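HTH-type transcriptional repressor MdtR (Bacillus subtilis, PDB 1S3J) represses the multidrug resistance operon mdtRP by binding directly, as a homodimer of the MarR family, to the promoter region of that operon. Local coordinates at residues A[34-46]-A[70-82]. Numbering follows the deposited sequence.
Sequences GVTPAQLFVLASL and LMADRLEQKNLIA
With CG opposite its own carbonyl carbon (chi1 -73°) and the chain extended beyond, Gln39 carries its amide to helix 70-77, while Lys78, bent at chi3 (-94°), crosses the Gln39 side chain at about a right angle and sets its ammonium group by the amide oxygen. Lys78 NZ donates to Gln39 OE1 over 3.0 Å, tilted somewhat from the carbonyl plane, and lies 2.8 Å from Gly34 O. The long, flexible lysine can reach the amide oxygen from just beyond the end of its helix. Gln39 NE2 rests 3.4 Å from Arg74 CD, and the aliphatic part of Gln39 slides past Leu75 in the opposite direction. Gly34 has the positive phi of a Schellman motif, which glycine adopts readily; Thr36, the N-cap of helix 37-49, accepts a first-turn N-H, that of Gln39, through OG1.

Deeper in, the forked end of Leu75 turns CD1 to Val42 CG1 (4.0 Å) and CD2 to Leu43 CD2 (4.1 Å). Small Ala38 lets the selenium of Met71, a selenomethionine, come close to the helix, 3.9 Å from Val42 CG2. Ile81 CG2 fits between Leu43 CD2 and Leu46 CD1. Ile57, Met61, Leu95 and Leu97 extend this core. The segments' helices cross at -80°. Helix 65-77, probably the recognition helix of the predicted helix-turn-helix, turns at Asn79 into strand 81-85, which with antiparallel strand 93-97 forms the wing: the winged helix-turn-helix of MarR repressors.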
ATOM      1  N   GLY A  34      13.897   7.431 -10.843  1.00 48.56           N
ATOM      2  CA  GLY A  34      13.136   7.641 -12.057  1.00 47.33           C
ATOM      3  C   GLY A  34      12.064   6.614 -12.394  1.00 46.10           C
ATOM      4  O   GLY A  34      11.417   6.741 -13.441  1.00 46.40           O
ATOM      5  N   VAL A  35      11.859   5.624 -11.528  1.00 43.94           N
ATOM      6  CA  VAL A  35      10.920   4.532 -11.794  1.00 42.84           C
ATOM      7  C   VAL A  35       9.689   4.617 -10.879  1.00 41.18           C
ATOM      8  O   VAL A  35       9.765   5.104  -9.748  1.00 40.84           O
ATOM      9  CB  VAL A  35      11.619   3.113 -11.702  1.00 42.89           C
ATOM     10  CG1 VAL A  35      13.108   3.216 -11.998  1.00 43.23           C
ATOM     11  CG2 VAL A  35      11.414   2.451 -10.357  1.00 43.15           C
ATOM     12  N   THR A  36       8.556   4.162 -11.397  1.00 39.59           N
ATOM     13  CA  THR A  36       7.315   4.100 -10.636  1.00 38.71           C
ATOM     14  C   THR A  36       7.143   2.691 -10.070  1.00 37.65           C
ATOM     15  O   THR A  36       7.869   1.777 -10.459  1.00 36.54           O
ATOM     16  CB  THR A  36       6.116   4.422 -11.542  1.00 39.20           C
ATOM     17  OG1 THR A  36       6.047   3.460 -12.615  1.00 38.09           O
ATOM     18  CG2 THR A  36       6.278   5.832 -12.197  1.00 39.17           C
ATOM     19  N   PRO A  37       6.191   2.516  -9.160  1.00 36.39           N
ATOM     20  CA  PRO A  37       5.841   1.183  -8.671  1.00 36.04           C
ATOM     21  C   PRO A  37       5.510   0.185  -9.774  1.00 35.20           C
ATOM     22  O   PRO A  37       5.859  -0.975  -9.620  1.00 35.50           O
ATOM     23  CB  PRO A  37       4.589   1.439  -7.813  1.00 36.10           C
ATOM     24  CG  PRO A  37       4.753   2.818  -7.336  1.00 36.72           C
ATOM     25  CD  PRO A  37       5.412   3.569  -8.477  1.00 36.99           C
ATOM     26  N   ALA A  38       4.820   0.597 -10.829  1.00 33.87           N
ATOM     27  CA  ALA A  38       4.421  -0.362 -11.869  1.00 33.52           C
ATOM     28  C   ALA A  38       5.644  -0.759 -12.695  1.00 32.87           C
ATOM     29  O   ALA A  38       5.807  -1.923 -13.066  1.00 32.11           O
ATOM     30  CB  ALA A  38       3.318   0.218 -12.766  1.00 33.25           C
ATOM     31  N   GLN A  39       6.501   0.212 -12.979  1.00 32.63           N
ATOM     32  CA  GLN A  39       7.742  -0.066 -13.686  1.00 33.04           C
ATOM     33  C   GLN A  39       8.628  -0.977 -12.836  1.00 33.11           C
ATOM     34  O   GLN A  39       9.277  -1.884 -13.375  1.00 32.45           O
ATOM     35  CB  GLN A  39       8.487   1.229 -14.036  1.00 33.42           C
ATOM     36  CG  GLN A  39       7.836   2.033 -15.167  1.00 33.73           C
ATOM     37  CD  GLN A  39       8.440   3.419 -15.305  1.00 34.95           C
ATOM     38  OE1 GLN A  39       9.593   3.609 -14.988  1.00 38.35           O
ATOM     39  NE2 GLN A  39       7.666   4.375 -15.789  1.00 36.69           N
ATOM     40  N   LEU A  40       8.630  -0.760 -11.515  1.00 33.22           N
ATOM     41  CA  LEU A  40       9.446  -1.567 -10.599  1.00 33.37           C
ATOM     42  C   LEU A  40       8.916  -2.997 -10.620  1.00 33.59           C
ATOM     43  O   LEU A  40       9.699  -3.944 -10.655  1.00 33.59           O
ATOM     44  CB  LEU A  40       9.457  -1.008  -9.166  1.00 33.20           C
ATOM     45  CG  LEU A  40      10.257  -1.880  -8.162  1.00 34.94           C
ATOM     46  CD1 LEU A  40      11.754  -1.837  -8.502  1.00 36.10           C
ATOM     47  CD2 LEU A  40      10.013  -1.512  -6.689  1.00 33.40           C
ATOM     48  N   PHE A  41       7.597  -3.141 -10.654  1.00 33.29           N
ATOM     49  CA  PHE A  41       6.994  -4.449 -10.727  1.00 34.42           C
ATOM     50  C   PHE A  41       7.413  -5.204 -12.001  1.00 34.07           C
ATOM     51  O   PHE A  41       7.610  -6.425 -11.968  1.00 34.68           O
ATOM     52  CB  PHE A  41       5.466  -4.366 -10.626  1.00 34.81           C
ATOM     53  CG  PHE A  41       4.786  -5.729 -10.594  1.00 36.62           C
ATOM     54  CD1 PHE A  41       4.380  -6.298  -9.394  1.00 39.27           C
ATOM     55  CD2 PHE A  41       4.576  -6.443 -11.772  1.00 37.62           C
ATOM     56  CE1 PHE A  41       3.770  -7.573  -9.368  1.00 40.04           C
ATOM     57  CE2 PHE A  41       3.974  -7.686 -11.765  1.00 38.48           C
ATOM     58  CZ  PHE A  41       3.565  -8.260 -10.558  1.00 40.78           C
ATOM     59  N   VAL A  42       7.533  -4.490 -13.114  1.00 33.74           N
ATOM     60  CA  VAL A  42       7.905  -5.107 -14.377  1.00 33.08           C
ATOM     61  C   VAL A  42       9.363  -5.548 -14.317  1.00 33.04           C
ATOM     62  O   VAL A  42       9.697  -6.660 -14.717  1.00 32.11           O
ATOM     63  CB  VAL A  42       7.707  -4.160 -15.564  1.00 32.92           C
ATOM     64  CG1 VAL A  42       8.203  -4.815 -16.836  1.00 33.00           C
ATOM     65  CG2 VAL A  42       6.222  -3.771 -15.717  1.00 33.27           C
ATOM     66  N   LEU A  43      10.212  -4.674 -13.803  1.00 33.20           N
ATOM     67  CA  LEU A  43      11.621  -4.955 -13.679  1.00 34.22           C
ATOM     68  C   LEU A  43      11.868  -6.189 -12.821  1.00 34.87           C
ATOM     69  O   LEU A  43      12.695  -7.009 -13.183  1.00 35.46           O
ATOM     70  CB  LEU A  43      12.382  -3.745 -13.129  1.00 34.19           C
ATOM     71  CG  LEU A  43      12.496  -2.536 -14.059  1.00 34.51           C
ATOM     72  CD1 LEU A  43      13.398  -1.442 -13.435  1.00 33.78           C
ATOM     73  CD2 LEU A  43      12.985  -2.924 -15.473  1.00 34.63           C
ATOM     74  N   ALA A  44      11.123  -6.330 -11.731  1.00 35.49           N
ATOM     75  CA  ALA A  44      11.265  -7.454 -10.795  1.00 36.07           C
ATOM     76  C   ALA A  44      10.775  -8.775 -11.389  1.00 36.35           C
ATOM     77  O   ALA A  44      11.436  -9.797 -11.251  1.00 35.88           O
ATOM     78  CB  ALA A  44      10.519  -7.158  -9.472  1.00 35.97           C
ATOM     79  N   SER A  45       9.616  -8.747 -12.044  1.00 37.12           N
ATOM     80  CA  SER A  45       9.138  -9.881 -12.834  1.00 38.18           C
ATOM     81  C   SER A  45      10.132 -10.345 -13.915  1.00 38.65           C
ATOM     82  O   SER A  45      10.187 -11.522 -14.228  1.00 39.19           O
ATOM     83  CB  SER A  45       7.807  -9.559 -13.507  1.00 38.24           C
ATOM     84  OG  SER A  45       6.863  -9.152 -12.535  1.00 40.11           O
ATOM     85  N   LEU A  46      10.894  -9.429 -14.487  1.00 39.17           N
ATOM     86  CA  LEU A  46      11.851  -9.781 -15.530  1.00 40.01           C
ATOM     87  C   LEU A  46      13.183 -10.287 -14.955  1.00 41.18           C
ATOM     88  O   LEU A  46      13.811 -11.143 -15.561  1.00 41.23           O
ATOM     89  CB  LEU A  46      12.081  -8.605 -16.496  1.00 39.20           C
ATOM     90  CG  LEU A  46      10.867  -8.165 -17.334  1.00 38.93           C
ATOM     91  CD1 LEU A  46      11.311  -7.064 -18.301  1.00 40.30           C
ATOM     92  CD2 LEU A  46      10.222  -9.335 -18.079  1.00 37.65           C
ATOM     93  N   LEU A  70       2.484   0.506 -22.630  1.00 33.29           N
ATOM     94  CA  LEU A  70       2.915   1.852 -22.253  1.00 32.82           C
ATOM     95  C   LEU A  70       4.034   1.827 -21.195  1.00 33.18           C
ATOM     96  O   LEU A  70       4.943   2.651 -21.225  1.00 33.11           O
ATOM     97  CB  LEU A  70       1.739   2.688 -21.758  1.00 32.43           C
ATOM     98  CG  LEU A  70       2.070   4.114 -21.333  1.00 31.91           C
ATOM     99  CD1 LEU A  70       2.638   4.869 -22.531  1.00 32.78           C
ATOM    100  CD2 LEU A  70       0.838   4.827 -20.772  1.00 31.95           C
HETATM  101  N   MSE A  71       3.969   0.903 -20.248  1.00 34.08           N
HETATM  102  CA  MSE A  71       5.055   0.771 -19.271  1.00 34.83           C
HETATM  103  C   MSE A  71       6.337   0.409 -20.021  1.00 34.48           C
HETATM  104  O   MSE A  71       7.389   0.987 -19.794  1.00 33.11           O
HETATM  105  CB  MSE A  71       4.751  -0.326 -18.264  1.00 35.23           C
HETATM  106  CG  MSE A  71       3.694   0.038 -17.242  1.00 37.65           C
HETATM  107 SE   MSE A  71       3.056  -1.586 -16.372  0.89 43.54          SE
HETATM  108  CE  MSE A  71       1.168  -1.045 -16.118  1.00 41.53           C
ATOM    109  N   ALA A  72       6.219  -0.569 -20.913  1.00 34.73           N
ATOM    110  CA  ALA A  72       7.336  -1.011 -21.738  1.00 35.09           C
ATOM    111  C   ALA A  72       7.929   0.143 -22.536  1.00 35.23           C
ATOM    112  O   ALA A  72       9.141   0.255 -22.611  1.00 35.29           O
ATOM    113  CB  ALA A  72       6.894  -2.130 -22.663  1.00 35.41           C
ATOM    114  N   ASP A  73       7.087   1.019 -23.102  1.00 35.84           N
ATOM    115  CA  ASP A  73       7.580   2.184 -23.864  1.00 35.94           C
ATOM    116  C   ASP A  73       8.484   3.022 -22.981  1.00 36.14           C
ATOM    117  O   ASP A  73       9.566   3.414 -23.389  1.00 35.99           O
ATOM    118  CB  ASP A  73       6.421   3.093 -24.319  1.00 36.96           C
ATOM    119  CG  ASP A  73       5.662   2.555 -25.524  1.00 37.96           C
ATOM    120  OD1 ASP A  73       6.241   1.784 -26.301  1.00 41.22           O
ATOM    121  OD2 ASP A  73       4.483   2.869 -25.792  1.00 40.40           O
ATOM    122  N   ARG A  74       8.017   3.310 -21.764  1.00 36.44           N
ATOM    123  CA  ARG A  74       8.737   4.179 -20.842  1.00 36.91           C
ATOM    124  C   ARG A  74      10.079   3.549 -20.492  1.00 36.82           C
ATOM    125  O   ARG A  74      11.111   4.172 -20.599  1.00 35.82           O
ATOM    126  CB  ARG A  74       7.917   4.435 -19.566  1.00 37.27           C
ATOM    127  CG  ARG A  74       6.620   5.209 -19.778  1.00 37.98           C
ATOM    128  CD  ARG A  74       5.926   5.667 -18.469  1.00 39.33           C
ATOM    129  NE  ARG A  74       4.597   6.240 -18.715  1.00 38.01           N
ATOM    130  CZ  ARG A  74       4.362   7.515 -19.027  1.00 37.32           C
ATOM    131  NH1 ARG A  74       5.353   8.391 -19.145  1.00 37.71           N
ATOM    132  NH2 ARG A  74       3.119   7.919 -19.228  1.00 35.75           N
ATOM    133  N   LEU A  75      10.045   2.284 -20.121  1.00 37.89           N
ATOM    134  CA  LEU A  75      11.249   1.542 -19.813  1.00 39.12           C
ATOM    135  C   LEU A  75      12.216   1.443 -21.020  1.00 40.13           C
ATOM    136  O   LEU A  75      13.404   1.665 -20.848  1.00 39.43           O
ATOM    137  CB  LEU A  75      10.880   0.145 -19.270  1.00 39.07           C
ATOM    138  CG  LEU A  75      10.256   0.163 -17.863  1.00 38.28           C
ATOM    139  CD1 LEU A  75       9.624  -1.162 -17.563  1.00 38.16           C
ATOM    140  CD2 LEU A  75      11.286   0.544 -16.790  1.00 37.25           C
ATOM    141  N   GLU A  76      11.707   1.152 -22.224  1.00 41.54           N
ATOM    142  CA  GLU A  76      12.571   1.030 -23.415  1.00 42.93           C
ATOM    143  C   GLU A  76      13.224   2.368 -23.771  1.00 43.37           C
ATOM    144  O   GLU A  76      14.396   2.416 -24.135  1.00 42.93           O
ATOM    145  CB  GLU A  76      11.823   0.470 -24.625  1.00 43.22           C
ATOM    146  CG  GLU A  76      12.751   0.200 -25.818  1.00 45.47           C
ATOM    147  CD  GLU A  76      12.174  -0.754 -26.860  1.00 48.00           C
ATOM    148  OE1 GLU A  76      11.016  -0.550 -27.271  1.00 48.04           O
ATOM    149  OE2 GLU A  76      12.889  -1.702 -27.282  1.00 51.42           O
ATOM    150  N   GLN A  77      12.467   3.449 -23.618  1.00 44.23           N
ATOM    151  CA  GLN A  77      12.970   4.800 -23.848  1.00 45.33           C
ATOM    152  C   GLN A  77      14.138   5.147 -22.914  1.00 45.12           C
ATOM    153  O   GLN A  77      15.021   5.920 -23.271  1.00 45.00           O
ATOM    154  CB  GLN A  77      11.832   5.811 -23.665  1.00 45.82           C
ATOM    155  CG  GLN A  77      12.199   7.265 -23.967  1.00 47.81           C
ATOM    156  CD  GLN A  77      12.639   8.065 -22.748  1.00 50.46           C
ATOM    157  OE1 GLN A  77      13.494   8.954 -22.855  1.00 53.57           O
ATOM    158  NE2 GLN A  77      12.059   7.768 -21.603  1.00 52.69           N
ATOM    159  N   LYS A  78      14.121   4.567 -21.717  1.00 44.97           N
ATOM    160  CA  LYS A  78      15.196   4.726 -20.745  1.00 44.85           C
ATOM    161  C   LYS A  78      16.219   3.607 -20.875  1.00 43.67           C
ATOM    162  O   LYS A  78      17.199   3.586 -20.134  1.00 43.33           O
ATOM    163  CB  LYS A  78      14.616   4.781 -19.323  1.00 45.31           C
ATOM    164  CG  LYS A  78      13.668   5.951 -19.136  1.00 46.63           C
ATOM    165  CD  LYS A  78      13.225   6.144 -17.688  1.00 49.66           C
ATOM    166  CE  LYS A  78      11.893   5.441 -17.410  1.00 50.12           C
ATOM    167  NZ  LYS A  78      11.357   5.753 -16.059  1.00 50.50           N
ATOM    168  N   ASN A  79      15.967   2.690 -21.820  1.00 42.60           N
ATOM    169  CA  ASN A  79      16.885   1.613 -22.219  1.00 41.82           C
ATOM    170  C   ASN A  79      17.109   0.602 -21.092  1.00 40.71           C
ATOM    171  O   ASN A  79      18.217   0.103 -20.884  1.00 40.57           O
ATOM    172  CB  ASN A  79      18.219   2.191 -22.739  1.00 42.14           C
ATOM    173  CG  ASN A  79      19.232   1.102 -23.138  1.00 43.23           C
ATOM    174  OD1 ASN A  79      18.908   0.132 -23.858  1.00 41.89           O
ATOM    175  ND2 ASN A  79      20.471   1.262 -22.658  1.00 42.88           N
ATOM    176  N   LEU A  80      16.032   0.289 -20.387  1.00 38.96           N
ATOM    177  CA  LEU A  80      16.083  -0.587 -19.231  1.00 38.04           C
ATOM    178  C   LEU A  80      15.532  -1.951 -19.570  1.00 37.32           C
ATOM    179  O   LEU A  80      15.769  -2.918 -18.852  1.00 36.85           O
ATOM    180  CB  LEU A  80      15.261   0.017 -18.102  1.00 38.17           C
ATOM    181  CG  LEU A  80      15.630   1.439 -17.696  1.00 37.72           C
ATOM    182  CD1 LEU A  80      14.737   1.894 -16.522  1.00 37.42           C
ATOM    183  CD2 LEU A  80      17.115   1.556 -17.342  1.00 37.62           C
ATOM    184  N   ILE A  81      14.748  -2.010 -20.638  1.00 36.54           N
ATOM    185  CA  ILE A  81      14.272  -3.257 -21.188  1.00 36.35           C
ATOM    186  C   ILE A  81      14.434  -3.257 -22.705  1.00 36.22           C
ATOM    187  O   ILE A  81      14.603  -2.201 -23.319  1.00 35.89           O
ATOM    188  CB  ILE A  81      12.787  -3.475 -20.854  1.00 36.20           C
ATOM    189  CG1 ILE A  81      11.925  -2.466 -21.601  1.00 35.90           C
ATOM    190  CG2 ILE A  81      12.559  -3.428 -19.339  1.00 36.39           C
ATOM    191  CD1 ILE A  81      10.499  -2.826 -21.601  1.00 37.68           C
ATOM    192  N   ALA A  82      14.334  -4.446 -23.288  1.00 36.16           N
ATOM    193  CA  ALA A  82      14.271  -4.613 -24.735  1.00 36.62           C
ATOM    194  C   ALA A  82      13.050  -5.446 -25.074  1.00 36.40           C
ATOM    195  O   ALA A  82      12.647  -6.315 -24.293  1.00 36.64           O
ATOM    196  CB  ALA A  82      15.546  -5.282 -25.254  1.00 36.38           C
TER